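Local coordinates for alpha-fucosidase GH29 (Fusarium graminearum, PDB 4PSR), which hydrolyses alpha-L-fucosides as a glycoside hydrolase of family 29, probably releasing alpha-1,6-linked fucose from the core N-acetylglucosamine of glycoproteins, at residues H34-T39 against S310-T314; Y43-Y48 against D58-H63; H126-F130 against Y174-F180. All coordinates share one frame; numbering follows the deposited sequence.

Contact 1. Residues H34-T39 against S310-T314; sequences HWGAFT and SWSYT. With FUL (beta-L-fucopyranose), chain M.
Thr39 and Ser312 join the two loops through their hydroxyls, OG1 to OG at 2.9 Å. Ser312 OG lies anti to the backbone N (chi1 175°), which carries it across to Thr39. Thr39 OG1 also accepts from Gly36 N at 3.1 Å, so the backbone turn at 36-39 holds this hydroxyl in place. A water makes a second polar link: it donates to His34 O and accepts from Tyr313 N. Ser310 OG donates to Ser312 O at 2.7 Å, on a lone pair, and ties the 310-314 loop to itself. Both loops follow barrel strands, 29-33 and 300-305, at the C-terminal mouth of the TIM barrel where fucose binds. His34 NE2 meets fucose O4 at 2.7 Å, with the oxygen in the ring plane. Asn342 bonds His34 ND1, so both ring nitrogens have partners. The apolar packing begins with Trp311 CB, which sits over the centre of the His34 ring, 3.7 Å from its centroid. The two side chains run side by side, their ring planes inclined at 35° in an oblique pairing. The Trp311 indole turns one face to the fucose methyl, with Trp311 CZ2 3.6 Å from fucose C6. Phe38 presents its ring edge to Ser312 OG.

Contact 2. Residues Y43-Y48 against D58-H63; sequences YASEWY and DQRKHH. With FUL (beta-L-fucopyranose), chain M.
Tyr43 OH donates to Asp58 OD2 in a very short bond of 2.5 Å. The carboxylate oxygen lies at the edge of the tyrosine ring, and the ring and carboxylate planes are inclined at 24°. Tyr43 has CG anti to the backbone N (chi1 -169°), which sends the ring out to the helix. One turn further along helix 58-66, His62 stacks face to face on this ring. The centroids are 3.7 Å apart and the planes only 6° from parallel. The two side chains run antiparallel, and the CB of each lies over the other ring. A second tyrosine reaches the next helix residue: Tyr48 OH bonds His63 ND1 at 2.8 Å, in the imidazole plane. Trp73 O takes His63 NE2, so both nitrogens of this ring are engaged. Ala44 CB packs on Gln59 CG, and a water accepts from Gln59 NE2 and bonds Ser45 OG. That hydroxyl accepts from Trp47 N, a capping bond at the type I turn 45-48 that leads into helix 48-51. The turn presents two residues to the fucose site at the mouth of the TIM barrel: Glu46 OE2 accepts from fucose O3 at 2.7 Å, and Trp47 NE1 donates to fucose O2.

Contact 3. Residues H126-F130 against Y174-F180; sequences HHDGF and YNYNGFF. With FUL (beta-L-fucopyranose), chain M.
Tyr174 opens the segment by turning its ring edge to the face of His127, with the planes at 88°. Its CD2 stands over the centre of the imidazole, and Tyr174 CB comes within 3.6 Å of His127 ND1. Tyr174 O accepts from Asn177 N and Phe179 N; the second closes a wider pi-type turn in this weakly bonded helix. Asn175 follows with the single hydrogen bond between the segments, ND2 to His127 O at 3.1 Å and 157°. The acceptor lies in the amide plane, but the donor stands above the carbonyl plane. The same ND2 also donates to Leu194 O. Phe179 turns a ring face to His127, whose CB sits 3.4 Å from the ring centroid. His127, Tyr174 and Phe179 thus form an aromatic cluster beside the fucose site. With CG anti to the carbonyl carbon (chi1 -57°), the His127 imidazole continues past Phe179 toward the sugar. His127 NE2 bonds fucose O2 at 2.9 Å, while His127 ND1 goes to His171 O. His126 NE2 bonds fucose O4 at 3.0 Å. Phe180 ends the segment with its ring edge on the backbone, Phe180 CE2 3.5 Å from Asp128 O. The 126-130 loop leaves TIM-barrel strand 119-125, and helix 175-179 follows strand 165-170. Pro49 of helix 48-51 packs against Asp128, Phe179 and Phe180, while Tyr176 reaches across to helix 200-218.

In the fold
All three contacts lie in the loops above the barrel and touch the same fucose. Contacts 1 and 3 are buried. Contact 2 is only partly buried, and its helix 58-66 faces solvent at Asp58 and Lys61. The chemistry differs accordingly. Contact 1 combines a hydroxyl pair and a water with packing of Trp311 on His34. Contact 2 relies on tyrosine-histidine pairs and a carboxylate, and contact 3 mainly on an aromatic cluster. Contacts 1 and 2 share the long loop after strand 29-33, and Glu46 OE1 probably accepts from Trp311 N to join them. Phe38 and His34 pack on His126, linking contacts 1 and 3. Trp47 of contact 2 lies against His127, Tyr174 and Phe179 of contact 3.

Contact 1. Residues H34-T39 against S310-T314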
loop_
_atom_site.group_PDB
_atom_site.type_symbol
_atom_site.label_atom_id
_atom_site.label_comp_id
_atom_site.label_asym_id
_atom_site.label_seq_id
_atom_site.Cartn_x
_atom_site.Cartn_y
_atom_site.Cartn_z
ATOM N N HIS A 34 -0.557 8.081 -11.536
ATOM C CA HIS A 34 -1.184 7.589 -12.756
ATOM C C HIS A 34 -1.252 8.733 -13.766
ATOM O O HIS A 34 -2.249 9.444 -13.846
ATOM C CB HIS A 34 -2.603 7.069 -12.474
ATOM C CG HIS A 34 -2.664 5.719 -11.821
ATOM N ND1 HIS A 34 -2.206 5.458 -10.546
ATOM C CD2 HIS A 34 -3.185 4.550 -12.274
ATOM C CE1 HIS A 34 -2.427 4.184 -10.254
ATOM N NE2 HIS A 34 -3.025 3.617 -11.283
ATOM N N TRP A 35 -0.205 8.851 -14.566
ATOM C CA TRP A 35 -0.107 9.903 -15.565
ATOM C C TRP A 35 0.401 9.290 -16.831
ATOM O O TRP A 35 1.447 8.650 -16.838
ATOM C CB TRP A 35 0.859 10.984 -15.092
ATOM C CG TRP A 35 1.009 12.152 -16.030
ATOM C CD1 TRP A 35 0.041 13.013 -16.441
ATOM C CD2 TRP A 35 2.214 12.559 -16.668
ATOM N NE1 TRP A 35 0.579 13.937 -17.297
ATOM C CE2 TRP A 35 1.917 13.680 -17.445
ATOM C CE3 TRP A 35 3.524 12.072 -16.650
ATOM C CZ2 TRP A 35 2.888 14.353 -18.193
ATOM C CZ3 TRP A 35 4.498 12.745 -17.385
ATOM C CH2 TRP A 35 4.169 13.867 -18.149
ATOM N N GLY A 36 -0.336 9.463 -17.921
ATOM C CA GLY A 36 0.086 8.890 -19.190
ATOM C C GLY A 36 -0.857 9.242 -20.329
ATOM O O GLY A 36 -1.640 10.153 -20.203
ATOM N N ALA A 37 -0.760 8.503 -21.428
ATOM C CA ALA A 37 -1.631 8.763 -22.561
ATOM C C ALA A 37 -3.095 8.520 -22.198
ATOM O O ALA A 37 -3.977 9.103 -22.802
ATOM C CB ALA A 37 -1.243 7.914 -23.758
ATOM N N PHE A 38 -3.345 7.703 -21.180
ATOM C CA PHE A 38 -4.714 7.481 -20.701
ATOM C C PHE A 38 -5.285 8.729 -20.049
ATOM O O PHE A 38 -6.503 8.837 -19.880
ATOM C CB PHE A 38 -4.784 6.299 -19.723
ATOM C CG PHE A 38 -3.753 6.352 -18.617
ATOM C CD1 PHE A 38 -3.925 7.195 -17.508
ATOM C CD2 PHE A 38 -2.600 5.597 -18.704
ATOM C CE1 PHE A 38 -2.946 7.274 -16.520
ATOM C CE2 PHE A 38 -1.618 5.665 -17.696
ATOM C CZ PHE A 38 -1.803 6.520 -16.627
ATOM N N THR A 39 -4.429 9.698 -19.706
ATOM C CA THR A 39 -4.877 10.947 -19.120
ATOM C C THR A 39 -5.345 11.961 -20.192
ATOM O O THR A 39 -5.999 12.950 -19.866
ATOM C CB THR A 39 -3.737 11.595 -18.272
ATOM O OG1 THR A 39 -3.137 10.600 -17.422
ATOM C CG2 THR A 39 -4.247 12.752 -17.435
ATOM N N SER A 310 -11.489 9.264 -10.031
ATOM C CA SER A 310 -10.482 8.336 -10.602
ATOM C C SER A 310 -8.996 8.422 -10.164
ATOM O O SER A 310 -8.662 9.297 -9.380
ATOM C CB SER A 310 -10.652 8.520 -12.115
ATOM O OG SER A 310 -9.507 8.877 -12.826
ATOM N N TRP A 311 -8.138 7.515 -10.628
ATOM C CA TRP A 311 -6.684 7.549 -10.336
ATOM C C TRP A 311 -5.963 8.584 -11.219
ATOM O O TRP A 311 -4.880 9.064 -10.875
ATOM C CB TRP A 311 -6.015 6.159 -10.483
ATOM C CG TRP A 311 -6.606 5.136 -9.572
ATOM C CD1 TRP A 311 -7.742 4.424 -9.793
ATOM C CD2 TRP A 311 -6.106 4.706 -8.291
ATOM N NE1 TRP A 311 -7.990 3.591 -8.747
ATOM C CE2 TRP A 311 -7.001 3.741 -7.806
ATOM C CE3 TRP A 311 -4.984 5.038 -7.516
ATOM C CZ2 TRP A 311 -6.823 3.108 -6.579
ATOM C CZ3 TRP A 311 -4.798 4.398 -6.302
ATOM C CH2 TRP A 311 -5.720 3.457 -5.838
ATOM N N SER A 312 -6.559 8.933 -12.351
ATOM C CA SER A 312 -5.953 9.859 -13.311
ATOM C C SER A 312 -6.811 11.134 -13.405
ATOM O O SER A 312 -8.005 11.116 -13.169
ATOM C CB SER A 312 -5.851 9.138 -14.647
ATOM O OG SER A 312 -5.377 9.967 -15.690
ATOM N N TYR A 313 -6.175 12.268 -13.697
ATOM C CA TYR A 313 -6.861 13.544 -13.736
ATOM C C TYR A 313 -8.006 13.552 -14.726
ATOM O O TYR A 313 -7.845 13.160 -15.863
ATOM C CB TYR A 313 -5.868 14.677 -14.095
ATOM C CG TYR A 313 -6.554 16.014 -14.116
ATOM C CD1 TYR A 313 -6.714 16.735 -12.938
ATOM C CD2 TYR A 313 -7.069 16.556 -15.289
ATOM C CE1 TYR A 313 -7.393 17.941 -12.920
ATOM C CE2 TYR A 313 -7.744 17.771 -15.263
ATOM C CZ TYR A 313 -7.882 18.437 -14.059
ATOM O OH TYR A 313 -8.548 19.649 -14.000
ATOM N N THR A 314 -9.146 14.073 -14.277
ATOM C CA THR A 314 -10.280 14.311 -15.165
ATOM C C THR A 314 -10.824 15.709 -14.895
ATOM O O THR A 314 -10.739 16.231 -13.777
ATOM C CB THR A 314 -11.391 13.249 -14.939
ATOM O OG1 THR A 314 -11.867 13.307 -13.585
ATOM C CG2 THR A 314 -10.879 11.842 -15.221
HETATM C C1 FUL M . -6.548 -1.218 -10.488
HETATM C C2 FUL M . -6.467 -0.638 -11.886
HETATM O O2 FUL M . -7.395 -1.261 -12.788
HETATM C C3 FUL M . -6.769 0.830 -11.743
HETATM O O3 FUL M . -6.787 1.420 -13.024
HETATM C C4 FUL M . -5.696 1.429 -10.870
HETATM O O4 FUL M . -4.437 1.325 -11.529
HETATM C C5 FUL M . -5.673 0.702 -9.531
HETATM C C6 FUL M . -4.569 1.186 -8.615
HETATM O O5 FUL M . -5.515 -0.707 -9.679
HETATM O O1 FUL M . -6.359 -2.607 -10.571
HETATM O O HOH W 1 -3.353 11.996 -13.616
#

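Contact 2. Residues Y43-Y48 against D58-H63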
loop_
_atom_site.group_PDB
_atom_site.type_symbol
_atom_site.label_atom_id
_atom_site.label_comp_id
_atom_site.label_asym_id
_atom_site.label_seq_id
_atom_site.Cartn_x
_atom_site.Cartn_y
_atom_site.Cartn_z
ATOM N N TYR A 43 -11.150 12.465 -18.999
ATOM C CA TYR A 43 -12.568 12.110 -18.887
ATOM C C TYR A 43 -12.759 10.738 -18.274
ATOM O O TYR A 43 -12.060 9.808 -18.644
ATOM C CB TYR A 43 -13.247 12.150 -20.264
ATOM C CG TYR A 43 -14.765 12.063 -20.177
ATOM C CD1 TYR A 43 -15.506 13.207 -19.892
ATOM C CD2 TYR A 43 -15.423 10.857 -20.328
ATOM C CE1 TYR A 43 -16.879 13.155 -19.785
ATOM C CE2 TYR A 43 -16.799 10.794 -20.226
ATOM C CZ TYR A 43 -17.505 11.940 -19.941
ATOM O OH TYR A 43 -18.898 11.881 -19.843
ATOM N N ALA A 44 -13.694 10.668 -17.311
ATOM C CA ALA A 44 -14.146 9.440 -16.636
ATOM C C ALA A 44 -13.082 8.860 -15.671
ATOM O O ALA A 44 -13.212 8.987 -14.465
ATOM C CB ALA A 44 -14.618 8.403 -17.648
ATOM N N SER A 45 -12.062 8.209 -16.216
ATOM C CA SER A 45 -10.989 7.619 -15.432
ATOM C C SER A 45 -9.865 7.185 -16.343
ATOM O O SER A 45 -9.920 7.335 -17.565
ATOM C CB SER A 45 -11.477 6.402 -14.647
ATOM O OG SER A 45 -11.748 5.339 -15.532
ATOM N N GLU A 46 -8.825 6.646 -15.715
ATOM C CA GLU A 46 -7.733 6.020 -16.433
ATOM C C GLU A 46 -8.148 4.791 -17.244
ATOM O O GLU A 46 -7.354 4.307 -18.039
ATOM C CB GLU A 46 -6.592 5.665 -15.461
ATOM C CG GLU A 46 -6.852 4.479 -14.528
ATOM C CD GLU A 46 -7.896 4.679 -13.443
ATOM O OE1 GLU A 46 -8.248 5.823 -13.095
ATOM O OE2 GLU A 46 -8.372 3.637 -12.921
ATOM N N TRP A 47 -9.379 4.281 -17.040
ATOM C CA TRP A 47 -9.918 3.217 -17.902
ATOM C C TRP A 47 -10.530 3.758 -19.198
ATOM O O TRP A 47 -11.047 2.978 -19.986
ATOM C CB TRP A 47 -10.912 2.309 -17.153
ATOM C CG TRP A 47 -10.248 1.278 -16.274
ATOM C CD1 TRP A 47 -9.054 1.382 -15.599
ATOM C CD2 TRP A 47 -10.740 -0.050 -15.999
ATOM N NE1 TRP A 47 -8.780 0.203 -14.931
ATOM C CE2 TRP A 47 -9.800 -0.691 -15.165
ATOM C CE3 TRP A 47 -11.895 -0.748 -16.370
ATOM C CZ2 TRP A 47 -9.972 -2.012 -14.717
ATOM C CZ3 TRP A 47 -12.065 -2.060 -15.924
ATOM C CH2 TRP A 47 -11.111 -2.675 -15.115
ATOM N N TYR A 48 -10.451 5.056 -19.441
ATOM C CA TYR A 48 -10.984 5.626 -20.698
ATOM C C TYR A 48 -10.547 4.869 -21.951
ATOM O O TYR A 48 -11.372 4.651 -22.829
ATOM C CB TYR A 48 -10.617 7.091 -20.833
ATOM C CG TYR A 48 -11.294 7.785 -21.999
ATOM C CD1 TYR A 48 -12.502 8.436 -21.827
ATOM C CD2 TYR A 48 -10.700 7.829 -23.249
ATOM C CE1 TYR A 48 -13.134 9.080 -22.884
ATOM C CE2 TYR A 48 -11.321 8.454 -24.303
ATOM C CZ TYR A 48 -12.522 9.107 -24.106
ATOM O OH TYR A 48 -13.139 9.768 -25.152
ATOM N N ASP A 58 -21.129 5.706 -21.489
ATOM C CA ASP A 58 -20.979 7.139 -21.432
ATOM C C ASP A 58 -19.649 7.574 -22.063
ATOM O O ASP A 58 -19.595 8.603 -22.720
ATOM C CB ASP A 58 -21.085 7.645 -20.000
ATOM C CG ASP A 58 -20.923 9.133 -19.909
ATOM O OD1 ASP A 58 -21.898 9.865 -20.209
ATOM O OD2 ASP A 58 -19.813 9.589 -19.558
ATOM N N GLN A 59 -18.605 6.773 -21.875
ATOM C CA GLN A 59 -17.292 7.112 -22.432
ATOM C C GLN A 59 -17.294 7.056 -23.943
ATOM O O GLN A 59 -16.713 7.923 -24.590
ATOM C CB GLN A 59 -16.198 6.215 -21.859
ATOM C CG GLN A 59 -16.013 6.336 -20.358
ATOM C CD GLN A 59 -16.837 5.349 -19.559
ATOM O OE1 GLN A 59 -17.934 4.945 -19.971
ATOM N NE2 GLN A 59 -16.307 4.942 -18.407
ATOM N N ARG A 60 -17.965 6.063 -24.517
ATOM C CA ARG A 60 -18.112 6.003 -25.973
ATOM C C ARG A 60 -18.895 7.189 -26.507
ATOM O O ARG A 60 -18.556 7.724 -27.548
ATOM C CB ARG A 60 -18.789 4.699 -26.418
ATOM C CG ARG A 60 -19.277 4.731 -27.872
ATOM C CD ARG A 60 -19.968 3.424 -28.247
ATOM N NE ARG A 60 -19.001 2.402 -28.574
ATOM C CZ ARG A 60 -18.496 2.186 -29.795
ATOM N NH1 ARG A 60 -18.877 2.934 -30.828
ATOM N NH2 ARG A 60 -17.602 1.226 -29.986
ATOM N N LYS A 61 -19.953 7.582 -25.800
ATOM C CA LYS A 61 -20.781 8.713 -26.217
ATOM C C LYS A 61 -19.929 9.972 -26.235
ATOM O O LYS A 61 -19.922 10.732 -27.211
ATOM C CB LYS A 61 -21.986 8.859 -25.276
ATOM C CG LYS A 61 -22.965 7.697 -25.397
ATOM C CD LYS A 61 -24.128 7.756 -24.428
ATOM C CE LYS A 61 -25.059 6.562 -24.642
ATOM N NZ LYS A 61 -26.205 6.551 -23.690
ATOM N N HIS A 62 -19.168 10.184 -25.155
ATOM C CA HIS A 62 -18.300 11.353 -25.059
ATOM C C HIS A 62 -17.261 11.328 -26.181
ATOM O O HIS A 62 -17.001 12.356 -26.826
ATOM C CB HIS A 62 -17.581 11.358 -23.703
ATOM C CG HIS A 62 -16.507 12.396 -23.599
ATOM N ND1 HIS A 62 -16.753 13.697 -23.208
ATOM C CD2 HIS A 62 -15.172 12.316 -23.834
ATOM C CE1 HIS A 62 -15.616 14.375 -23.228
ATOM N NE2 HIS A 62 -14.643 13.555 -23.587
ATOM N N HIS A 63 -16.658 10.166 -26.399
ATOM C CA HIS A 63 -15.625 10.038 -27.413
ATOM C C HIS A 63 -16.169 10.383 -28.790
ATOM O O HIS A 63 -15.537 11.099 -29.585
ATOM C CB HIS A 63 -15.064 8.613 -27.442
ATOM C CG HIS A 63 -13.807 8.501 -28.228
ATOM N ND1 HIS A 63 -12.590 8.898 -27.715
ATOM C CD2 HIS A 63 -13.590 8.156 -29.518
ATOM C CE1 HIS A 63 -11.666 8.754 -28.649
ATOM N NE2 HIS A 63 -12.244 8.303 -29.753
HETATM C C1 FUL M . -6.548 -1.218 -10.488
HETATM C C2 FUL M . -6.467 -0.638 -11.886
HETATM O O2 FUL M . -7.395 -1.261 -12.788
HETATM C C3 FUL M . -6.769 0.830 -11.743
HETATM O O3 FUL M . -6.787 1.420 -13.024
HETATM C C4 FUL M . -5.696 1.429 -10.870
HETATM O O4 FUL M . -4.437 1.325 -11.529
HETATM C C5 FUL M . -5.673 0.702 -9.531
HETATM C C6 FUL M . -4.569 1.186 -8.615
HETATM O O5 FUL M . -5.515 -0.707 -9.679
HETATM O O1 FUL M . -6.359 -2.607 -10.571
HETATM O O HOH W 2 -13.398 5.081 -18.178
#

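Contact 3. Residues H126-F130 against Y174-F180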
loop_
_atom_site.group_PDB
_atom_site.type_symbol
_atom_site.label_atom_id
_atom_site.label_comp_id
_atom_site.label_asym_id
_atom_site.label_seq_id
_atom_site.Cartn_x
_atom_site.Cartn_y
_atom_site.Cartn_z
ATOM N N HIS A 126 0.531 1.376 -17.752
ATOM C CA HIS A 126 -0.760 0.973 -17.200
ATOM C C HIS A 126 -1.317 -0.203 -18.037
ATOM O O HIS A 126 -0.543 -1.010 -18.505
ATOM C CB HIS A 126 -1.681 2.197 -17.097
ATOM C CG HIS A 126 -2.811 2.006 -16.152
ATOM N ND1 HIS A 126 -4.087 1.730 -16.592
ATOM C CD2 HIS A 126 -2.852 1.956 -14.803
ATOM C CE1 HIS A 126 -4.880 1.569 -15.544
ATOM N NE2 HIS A 126 -4.152 1.690 -14.446
ATOM N N HIS A 127 -2.644 -0.312 -18.186
ATOM C CA HIS A 127 -3.262 -1.396 -18.958
ATOM C C HIS A 127 -3.329 -1.091 -20.466
ATOM O O HIS A 127 -3.694 -1.986 -21.234
ATOM C CB HIS A 127 -4.732 -1.635 -18.539
ATOM C CG HIS A 127 -4.987 -1.942 -17.087
ATOM N ND1 HIS A 127 -4.219 -2.793 -16.309
ATOM C CD2 HIS A 127 -6.019 -1.541 -16.302
ATOM C CE1 HIS A 127 -4.780 -2.894 -15.112
ATOM N NE2 HIS A 127 -5.856 -2.133 -15.071
ATOM N N ASP A 128 -2.986 0.136 -20.868
ATOM C CA ASP A 128 -3.261 0.665 -22.199
ATOM C C ASP A 128 -2.161 0.434 -23.227
ATOM O O ASP A 128 -2.221 0.995 -24.324
ATOM C CB ASP A 128 -3.548 2.155 -22.121
ATOM C CG ASP A 128 -2.320 2.982 -21.738
ATOM O OD1 ASP A 128 -1.389 2.427 -21.102
ATOM O OD2 ASP A 128 -2.297 4.192 -22.072
ATOM N N GLY A 129 -1.159 -0.366 -22.892
ATOM C CA GLY A 129 -0.158 -0.778 -23.862
ATOM C C GLY A 129 0.976 0.187 -24.197
ATOM O O GLY A 129 1.777 -0.092 -25.118
ATOM N N PHE A 130 1.032 1.306 -23.482
ATOM C CA PHE A 130 1.993 2.398 -23.751
ATOM C C PHE A 130 3.073 2.340 -22.669
ATOM O O PHE A 130 2.798 2.613 -21.496
ATOM C CB PHE A 130 1.217 3.721 -23.704
ATOM C CG PHE A 130 2.006 4.955 -24.137
ATOM C CD1 PHE A 130 2.533 5.037 -25.423
ATOM C CD2 PHE A 130 2.165 6.050 -23.295
ATOM C CE1 PHE A 130 3.229 6.176 -25.852
ATOM C CE2 PHE A 130 2.840 7.194 -23.738
ATOM C CZ PHE A 130 3.360 7.258 -25.006
ATOM N N TYR A 174 -3.229 -6.967 -17.757
ATOM C CA TYR A 174 -4.634 -6.902 -18.172
ATOM C C TYR A 174 -4.768 -6.389 -19.606
ATOM O O TYR A 174 -5.775 -6.628 -20.294
ATOM C CB TYR A 174 -5.456 -6.075 -17.179
ATOM C CG TYR A 174 -6.936 -6.012 -17.433
ATOM C CD1 TYR A 174 -7.662 -7.144 -17.809
ATOM C CD2 TYR A 174 -7.633 -4.839 -17.216
ATOM C CE1 TYR A 174 -9.013 -7.069 -18.018
ATOM C CE2 TYR A 174 -9.003 -4.758 -17.427
ATOM C CZ TYR A 174 -9.693 -5.884 -17.808
ATOM O OH TYR A 174 -11.059 -5.752 -18.008
ATOM N N ASN A 175 -3.709 -5.744 -20.101
ATOM C CA ASN A 175 -3.668 -5.287 -21.483
ATOM C C ASN A 175 -4.124 -6.333 -22.513
ATOM O O ASN A 175 -4.845 -5.976 -23.454
ATOM C CB ASN A 175 -2.237 -4.805 -21.812
ATOM C CG ASN A 175 -2.046 -4.493 -23.268
ATOM O OD1 ASN A 175 -1.491 -5.314 -24.008
ATOM N ND2 ASN A 175 -2.529 -3.338 -23.712
ATOM N N TYR A 176 -3.699 -7.574 -22.330
ATOM C CA TYR A 176 -4.033 -8.646 -23.262
ATOM C C TYR A 176 -4.960 -9.669 -22.653
ATOM O O TYR A 176 -5.155 -10.748 -23.249
ATOM C CB TYR A 176 -2.773 -9.317 -23.809
ATOM C CG TYR A 176 -1.861 -10.034 -22.828
ATOM C CD1 TYR A 176 -0.854 -9.340 -22.133
ATOM C CD2 TYR A 176 -1.927 -11.432 -22.660
ATOM C CE1 TYR A 176 0.003 -9.996 -21.301
ATOM C CE2 TYR A 176 -1.065 -12.093 -21.789
ATOM C CZ TYR A 176 -0.085 -11.373 -21.139
ATOM O OH TYR A 176 0.804 -12.011 -20.301
ATOM N N ASN A 177 -5.515 -9.361 -21.477
ATOM C CA ASN A 177 -6.455 -10.247 -20.775
ATOM C C ASN A 177 -7.835 -9.626 -20.666
ATOM O O ASN A 177 -8.622 -10.038 -19.830
ATOM C CB ASN A 177 -5.917 -10.671 -19.395
ATOM C CG ASN A 177 -4.946 -11.808 -19.482
ATOM O OD1 ASN A 177 -5.355 -12.959 -19.717
ATOM N ND2 ASN A 177 -3.675 -11.542 -19.282
ATOM N N GLY A 178 -8.143 -8.648 -21.509
ATOM C CA GLY A 178 -9.485 -8.127 -21.632
ATOM C C GLY A 178 -9.627 -6.622 -21.654
ATOM O O GLY A 178 -10.648 -6.125 -22.097
ATOM N N PHE A 179 -8.622 -5.873 -21.209
ATOM C CA PHE A 179 -8.791 -4.416 -21.149
ATOM C C PHE A 179 -9.322 -3.830 -22.445
ATOM O O PHE A 179 -10.228 -3.007 -22.432
ATOM C CB PHE A 179 -7.447 -3.764 -20.815
ATOM C CG PHE A 179 -7.515 -2.269 -20.543
ATOM C CD1 PHE A 179 -8.086 -1.774 -19.385
ATOM C CD2 PHE A 179 -6.947 -1.376 -21.437
ATOM C CE1 PHE A 179 -8.109 -0.409 -19.111
ATOM C CE2 PHE A 179 -6.960 -0.009 -21.162
ATOM C CZ PHE A 179 -7.544 0.459 -20.011
ATOM N N PHE A 180 -8.724 -4.248 -23.559
ATOM C CA PHE A 180 -9.099 -3.714 -24.863
ATOM C C PHE A 180 -10.085 -4.647 -25.608
ATOM O O PHE A 180 -10.124 -4.673 -26.825
ATOM C CB PHE A 180 -7.845 -3.488 -25.705
ATOM C CG PHE A 180 -7.087 -2.208 -25.383
ATOM C CD1 PHE A 180 -7.723 -0.983 -25.435
ATOM C CD2 PHE A 180 -5.705 -2.247 -25.117
ATOM C CE1 PHE A 180 -7.026 0.211 -25.199
ATOM C CE2 PHE A 180 -5.004 -1.025 -24.897
ATOM C CZ PHE A 180 -5.658 0.166 -24.945
HETATM C C1 FUL M . -6.548 -1.218 -10.488
HETATM C C2 FUL M . -6.467 -0.638 -11.886
HETATM O O2 FUL M . -7.395 -1.261 -12.788
HETATM C C3 FUL M . -6.769 0.830 -11.743
HETATM O O3 FUL M . -6.787 1.420 -13.024
HETATM C C4 FUL M . -5.696 1.429 -10.870
HETATM O O4 FUL M . -4.437 1.325 -11.529
HETATM C C5 FUL M . -5.673 0.702 -9.531
HETATM C C6 FUL M . -4.569 1.186 -8.615
HETATM O O5 FUL M . -5.515 -0.707 -9.679
HETATM O O1 FUL M . -6.359 -2.607 -10.571
#